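Local structure of tungsten-containing formylmethanofuran dehydrogenase 2 subunit C (Methanothermobacter wolfeii, 5T5I) at residues 6-11 against 67-72; 13-18 against 73-78. The protein is subunit C of a tungsten-containing formylmethanofuran dehydrogenase complex, which probably interconverts carbon dioxide and formylmethanofuran in methanogenic metabolism. One frame throughout, in Å; residues are numbered along the deposited sequence.

Interaction 1 (6-11 against 67-72); sequences LTPKEQ and IIIDGD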
loop_
_atom_site.group_PDB
_atom_site.type_symbol
_atom_site.label_atom_id
_atom_site.label_comp_id
_atom_site.label_asym_id
_atom_site.label_seq_id
_atom_site.Cartn_x
_atom_site.Cartn_y
_atom_site.Cartn_z
ATOM N N LEU C 6 -13.637 -4.417 -61.714
ATOM C CA LEU C 6 -14.407 -3.266 -61.265
ATOM C C LEU C 6 -13.397 -2.208 -60.837
ATOM O O LEU C 6 -12.649 -2.437 -59.889
ATOM C CB LEU C 6 -15.328 -3.595 -60.079
ATOM C CG LEU C 6 -16.399 -4.671 -60.252
ATOM C CD1 LEU C 6 -17.326 -4.684 -59.026
ATOM C CD2 LEU C 6 -17.217 -4.445 -61.487
ATOM N N THR C 7 -13.343 -1.070 -61.534
ATOM C CA THR C 7 -12.395 -0.007 -61.187
ATOM C C THR C 7 -13.218 1.089 -60.559
ATOM O O THR C 7 -14.048 1.686 -61.244
ATOM C CB THR C 7 -11.613 0.461 -62.402
ATOM O OG1 THR C 7 -11.047 -0.680 -63.041
ATOM C CG2 THR C 7 -10.509 1.438 -62.038
ATOM N N PRO C 8 -13.064 1.337 -59.250
ATOM C CA PRO C 8 -13.917 2.343 -58.615
ATOM C C PRO C 8 -13.664 3.766 -59.080
ATOM O O PRO C 8 -12.526 4.174 -59.264
ATOM C CB PRO C 8 -13.616 2.200 -57.116
ATOM C CG PRO C 8 -12.384 1.447 -57.016
ATOM C CD PRO C 8 -12.149 0.701 -58.283
ATOM N N LYS C 9 -14.752 4.527 -59.218
ATOM C CA LYS C 9 -14.702 5.960 -59.457
ATOM C C LYS C 9 -14.576 6.542 -58.024
ATOM O O LYS C 9 -14.404 5.766 -57.080
ATOM C CB LYS C 9 -15.984 6.427 -60.169
ATOM C CG LYS C 9 -16.117 5.820 -61.563
ATOM C CD LYS C 9 -17.443 6.141 -62.207
ATOM C CE LYS C 9 -17.546 5.545 -63.589
ATOM N NZ LYS C 9 -18.904 5.725 -64.164
ATOM N N GLU C 10 -14.654 7.860 -57.837
ATOM C CA GLU C 10 -14.530 8.412 -56.484
ATOM C C GLU C 10 -15.626 7.855 -55.555
ATOM O O GLU C 10 -16.811 7.906 -55.893
ATOM C CB GLU C 10 -14.582 9.949 -56.495
ATOM C CG GLU C 10 -14.330 10.564 -55.128
ATOM C CD GLU C 10 -14.008 12.045 -55.139
ATOM O OE1 GLU C 10 -13.105 12.461 -54.377
ATOM O OE2 GLU C 10 -14.676 12.796 -55.885
ATOM N N GLN C 11 -15.222 7.311 -54.395
ATOM C CA GLN C 11 -16.188 6.775 -53.440
ATOM C C GLN C 11 -16.975 7.940 -52.826
ATOM O O GLN C 11 -16.386 8.981 -52.534
ATOM C CB GLN C 11 -15.494 5.980 -52.325
ATOM C CG GLN C 11 -14.978 4.619 -52.768
ATOM C CD GLN C 11 -15.996 3.528 -52.551
ATOM O OE1 GLN C 11 -16.145 3.015 -51.433
ATOM N NE2 GLN C 11 -16.671 3.097 -53.612
ATOM N N ILE C 67 -13.937 -11.784 -59.364
ATOM C CA ILE C 67 -14.175 -10.344 -59.396
ATOM C C ILE C 67 -12.948 -9.649 -58.813
ATOM O O ILE C 67 -12.563 -9.939 -57.679
ATOM C CB ILE C 67 -15.462 -9.924 -58.635
ATOM C CG1 ILE C 67 -16.705 -10.659 -59.193
ATOM C CG2 ILE C 67 -15.653 -8.388 -58.726
ATOM C CD1 ILE C 67 -18.011 -10.508 -58.367
ATOM N N ILE C 68 -12.349 -8.718 -59.569
ATOM C CA ILE C 68 -11.212 -7.935 -59.095
ATOM C C ILE C 68 -11.685 -6.499 -58.933
ATOM O O ILE C 68 -12.046 -5.866 -59.925
ATOM C CB ILE C 68 -9.984 -8.022 -60.047
ATOM C CG1 ILE C 68 -9.552 -9.501 -60.248
ATOM C CG2 ILE C 68 -8.819 -7.158 -59.504
ATOM C CD1 ILE C 68 -8.342 -9.737 -61.169
ATOM N N ILE C 69 -11.663 -5.974 -57.694
ATOM C CA ILE C 69 -11.997 -4.574 -57.444
ATOM C C ILE C 69 -10.642 -3.896 -57.444
ATOM O O ILE C 69 -9.879 -4.050 -56.486
ATOM C CB ILE C 69 -12.803 -4.348 -56.147
ATOM C CG1 ILE C 69 -14.100 -5.185 -56.191
ATOM C CG2 ILE C 69 -13.094 -2.845 -55.964
ATOM C CD1 ILE C 69 -15.060 -4.995 -55.060
ATOM N N ASP C 70 -10.302 -3.229 -58.551
ATOM C CA ASP C 70 -8.983 -2.633 -58.737
ATOM C C ASP C 70 -8.900 -1.234 -58.137
ATOM O O ASP C 70 -8.680 -0.259 -58.848
ATOM C CB ASP C 70 -8.590 -2.636 -60.232
ATOM C CG ASP C 70 -7.119 -2.359 -60.489
ATOM O OD1 ASP C 70 -6.289 -2.684 -59.610
ATOM O OD2 ASP C 70 -6.799 -1.808 -61.560
ATOM N N GLY C 71 -9.035 -1.162 -56.817
ATOM C CA GLY C 71 -8.970 0.102 -56.108
ATOM C C GLY C 71 -9.588 0.062 -54.730
ATOM O O GLY C 71 -10.119 -0.963 -54.295
ATOM N N ASP C 72 -9.536 1.193 -54.048
ATOM C CA ASP C 72 -10.044 1.323 -52.692
ATOM C C ASP C 72 -11.571 1.483 -52.645
ATOM O O ASP C 72 -12.119 2.371 -53.295
ATOM C CB ASP C 72 -9.343 2.505 -51.999
ATOM C CG ASP C 72 -9.647 2.623 -50.521
ATOM O OD1 ASP C 72 -10.063 1.616 -49.918
ATOM O OD2 ASP C 72 -9.451 3.715 -49.966
HETATM O O HOH W 1 -8.456 -1.064 -63.551
#

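Interaction 2 (13-18 against 73-78); sequences EVPLEA and VYNTKR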
loop_
_atom_site.group_PDB
_atom_site.type_symbol
_atom_site.label_atom_id
_atom_site.label_comp_id
_atom_site.label_asym_id
_atom_site.label_seq_id
_atom_site.Cartn_x
_atom_site.Cartn_y
_atom_site.Cartn_z
ATOM N N GLU C 13 -19.237 10.117 -49.911
ATOM C CA GLU C 13 -19.218 10.289 -48.442
ATOM C C GLU C 13 -20.371 9.532 -47.767
ATOM O O GLU C 13 -20.212 9.061 -46.637
ATOM C CB GLU C 13 -19.274 11.771 -48.036
ATOM C CG GLU C 13 -17.976 12.524 -48.287
ATOM C CD GLU C 13 -17.790 13.782 -47.458
ATOM O OE1 GLU C 13 -18.795 14.327 -46.945
ATOM O OE2 GLU C 13 -16.627 14.223 -47.322
ATOM N N VAL C 14 -21.542 9.451 -48.436
ATOM C CA VAL C 14 -22.673 8.652 -47.971
ATOM C C VAL C 14 -22.322 7.250 -48.474
ATOM O O VAL C 14 -22.179 7.100 -49.685
ATOM C CB VAL C 14 -24.020 9.138 -48.547
ATOM C CG1 VAL C 14 -25.144 8.157 -48.216
ATOM C CG2 VAL C 14 -24.353 10.527 -48.027
ATOM N N PRO C 15 -22.113 6.230 -47.616
ATOM C CA PRO C 15 -21.657 4.930 -48.149
ATOM C C PRO C 15 -22.589 4.215 -49.126
ATOM O O PRO C 15 -23.796 4.470 -49.162
ATOM C CB PRO C 15 -21.439 4.071 -46.896
ATOM C CG PRO C 15 -21.455 5.000 -45.752
ATOM C CD PRO C 15 -22.202 6.219 -46.142
ATOM N N LEU C 16 -21.998 3.317 -49.915
ATOM C CA LEU C 16 -22.714 2.435 -50.824
ATOM C C LEU C 16 -22.951 1.116 -50.095
ATOM O O LEU C 16 -22.132 0.717 -49.261
ATOM C CB LEU C 16 -21.864 2.126 -52.079
ATOM C CG LEU C 16 -21.420 3.308 -52.947
ATOM C CD1 LEU C 16 -20.515 2.832 -54.064
ATOM C CD2 LEU C 16 -22.615 4.040 -53.525
ATOM N N GLU C 17 -24.051 0.431 -50.415
ATOM C CA GLU C 17 -24.326 -0.934 -49.928
ATOM C C GLU C 17 -24.433 -1.754 -51.200
ATOM O O GLU C 17 -25.303 -1.480 -52.019
ATOM C CB GLU C 17 -25.610 -1.063 -49.097
ATOM C CG GLU C 17 -25.619 -0.195 -47.852
ATOM C CD GLU C 17 -26.514 -0.682 -46.727
ATOM O OE1 GLU C 17 -26.699 0.082 -45.751
ATOM O OE2 GLU C 17 -27.007 -1.833 -46.803
ATOM N N ALA C 18 -23.529 -2.715 -51.394
ATOM C CA ALA C 18 -23.474 -3.479 -52.635
ATOM C C ALA C 18 -23.443 -5.000 -52.434
ATOM O O ALA C 18 -22.527 -5.673 -52.918
ATOM C CB ALA C 18 -22.274 -3.011 -53.444
ATOM N N VAL C 73 -12.257 0.631 -51.852
ATOM C CA VAL C 73 -13.711 0.715 -51.675
ATOM C C VAL C 73 -14.041 0.811 -50.186
ATOM O O VAL C 73 -14.923 0.106 -49.675
ATOM C CB VAL C 73 -14.490 -0.396 -52.436
ATOM C CG1 VAL C 73 -14.473 -0.132 -53.933
ATOM C CG2 VAL C 73 -13.952 -1.792 -52.134
ATOM N N TYR C 74 -13.318 1.730 -49.497
ATOM C CA TYR C 74 -13.445 1.991 -48.057
ATOM C C TYR C 74 -14.881 2.345 -47.628
ATOM O O TYR C 74 -15.208 2.159 -46.465
ATOM C CB TYR C 74 -12.468 3.103 -47.594
ATOM C CG TYR C 74 -12.932 4.507 -47.919
ATOM C CD1 TYR C 74 -12.746 5.045 -49.185
ATOM C CD2 TYR C 74 -13.623 5.271 -46.982
ATOM C CE1 TYR C 74 -13.215 6.314 -49.507
ATOM C CE2 TYR C 74 -14.095 6.546 -47.293
ATOM C CZ TYR C 74 -13.890 7.063 -48.561
ATOM O OH TYR C 74 -14.327 8.320 -48.904
ATOM N N ASN C 75 -15.704 2.898 -48.543
ATOM C CA ASN C 75 -17.083 3.272 -48.240
ATOM C C ASN C 75 -18.116 2.396 -48.973
ATOM O O ASN C 75 -19.219 2.858 -49.263
ATOM C CB ASN C 75 -17.293 4.785 -48.481
ATOM C CG ASN C 75 -17.590 5.547 -47.201
ATOM O OD1 ASN C 75 -17.445 5.032 -46.092
ATOM N ND2 ASN C 75 -18.015 6.799 -47.320
ATOM N N THR C 76 -17.802 1.094 -49.147
ATOM C CA THR C 76 -18.718 0.130 -49.772
ATOM C C THR C 76 -18.924 -1.036 -48.819
ATOM O O THR C 76 -17.964 -1.736 -48.455
ATOM C CB THR C 76 -18.233 -0.315 -51.148
ATOM O OG1 THR C 76 -17.974 0.849 -51.931
ATOM C CG2 THR C 76 -19.254 -1.191 -51.874
ATOM N N LYS C 77 -20.189 -1.231 -48.425
ATOM C CA LYS C 77 -20.626 -2.248 -47.470
ATOM C C LYS C 77 -21.191 -3.484 -48.171
ATOM O O LYS C 77 -21.661 -3.399 -49.301
ATOM C CB LYS C 77 -21.728 -1.662 -46.558
ATOM C CG LYS C 77 -21.280 -0.472 -45.726
ATOM C CD LYS C 77 -22.447 0.197 -44.990
ATOM C CE LYS C 77 -21.960 1.312 -44.087
ATOM N NZ LYS C 77 -23.077 2.005 -43.417
ATOM N N ARG C 78 -21.152 -4.629 -47.465
ATOM C CA ARG C 78 -21.766 -5.912 -47.844
ATOM C C ARG C 78 -21.191 -6.580 -49.107
ATOM O O ARG C 78 -21.853 -7.435 -49.683
ATOM C CB ARG C 78 -23.298 -5.745 -47.966
ATOM C CG ARG C 78 -23.933 -5.179 -46.703
ATOM C CD ARG C 78 -25.445 -5.120 -46.773
ATOM N NE ARG C 78 -26.001 -4.553 -45.545
ATOM C CZ ARG C 78 -26.218 -5.199 -44.399
ATOM N NH1 ARG C 78 -26.727 -4.560 -43.364
ATOM N NH2 ARG C 78 -25.913 -6.488 -44.278
HETATM O O HOH W 2 -18.217 8.724 -44.832
HETATM O O HOH W 3 -26.693 -1.727 -43.599
#

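Interaction 1 (6-11 against 67-72)
L6 holds CG beside its backbone N (chi1 -60°), and I67 holds CG2 anti to its own N; these two settings bring the branches together. L6 CD1 lies 4.1 Å from I67 CG2, and the two side chains meet at a slant. I69, the bridge partner of L6, presents CG1 on the same face. Two backbone bonds fix the parallel register. L6 N donates to I68 O at 2.8 Å, almost straight. D70 N donates to L6 O at 2.8 Å, bent to 149°. The same oxygen also meets the I69 CA-H. Beyond the bridge, P8 lays its ring along the turning chain: CD is 3.6 Å from D70 O and CG is 3.8 Å from G71 CA. A CB on G71 would run into P8 CG. T7 and D70 are tied by a water, 2.7 Å from T7 OG1, that donates to D70 OD2; D70 OD1 pairs with R91. D70 centres an inverse gamma turn, at which the chain leaves strand 66-69. The arrangement is a parallel strand pair near the N-terminal end of the ladder, consistent with the parallel beta-helix of this family.

Interaction 2 (13-18 against 73-78)
P15 lays the CB-CG edge of its ring across the side chains of N75 and K77. Its CB sits 3.5 Å from N75 O and its CG 4.0 Å from N75 OD1. The extended chain of K77 crosses P15 at a slant and brings CE to 4.0 Å from P15 CB. K77 NZ runs on to acidic side chains on the chain of another protein. The N75 amide turns ND2 toward the chain of residues 12 and 13. ND2 binds P12 O and donates to a water that also sits 2.7 Å from E13 O. The backbones pair in parallel at L16 and E17. L16 N donates to N75 O, K77 N to L16 O at 2.9 Å, and A18 N to K77 O. On the face of L16 and T76, L16 CD1 rests 3.9 Å from T76 OG1, and A18 CB meets T76 CG2. On the other face, E17 keeps CG beside its backbone N (chi1 -60°) and extends from there, which carries its carboxylate alongside R78. R78 NE donates to E17 OE2 at 3.2 Å within a salt bridge. The oxygen lies near the guanidinium plane, but NE comes from above the carboxylate, 50° out of its plane. A water accepts from R78 NH1 and lies within hydrogen-bonding reach of E17 OE1. With a leucine in place of E17, R78 NE would probably lose its acidic mate, and a basic side chain of the other protein's chain would lose this acidic partner. R78 NH2 also hydrogen-bonds Q81, and R78 makes a cation-pi contact with Y97. The charges of E13, E17 and K77 all have partners on the other chain, so this short strand pair probably helps hold the subunit interface by paired charges.

How the interactions relate
The centres of interactions 1 and 2 lie about 11 Å apart. Strands 3-8 and 16-17 follow each other in the chain, as do 66-69 and 76-77, so the same two runs of chain pair twice. Q11 joins the two contacts. Its bent side chain sends OE1 to within 2.9 Å of both N75 N and T76 OG1, a probable hydrogen bond to each, at the type I turn V73-T76. Q11 CB also packs 3.6 Å from Y74 CE1. Interaction 2 meets another protein chain; interaction 1 does not. Neither includes the calcium ligands S139, Y140 and D143. A glycerol, probably from the crystallisation liquor, lies about 5 Å from the R78 side chain.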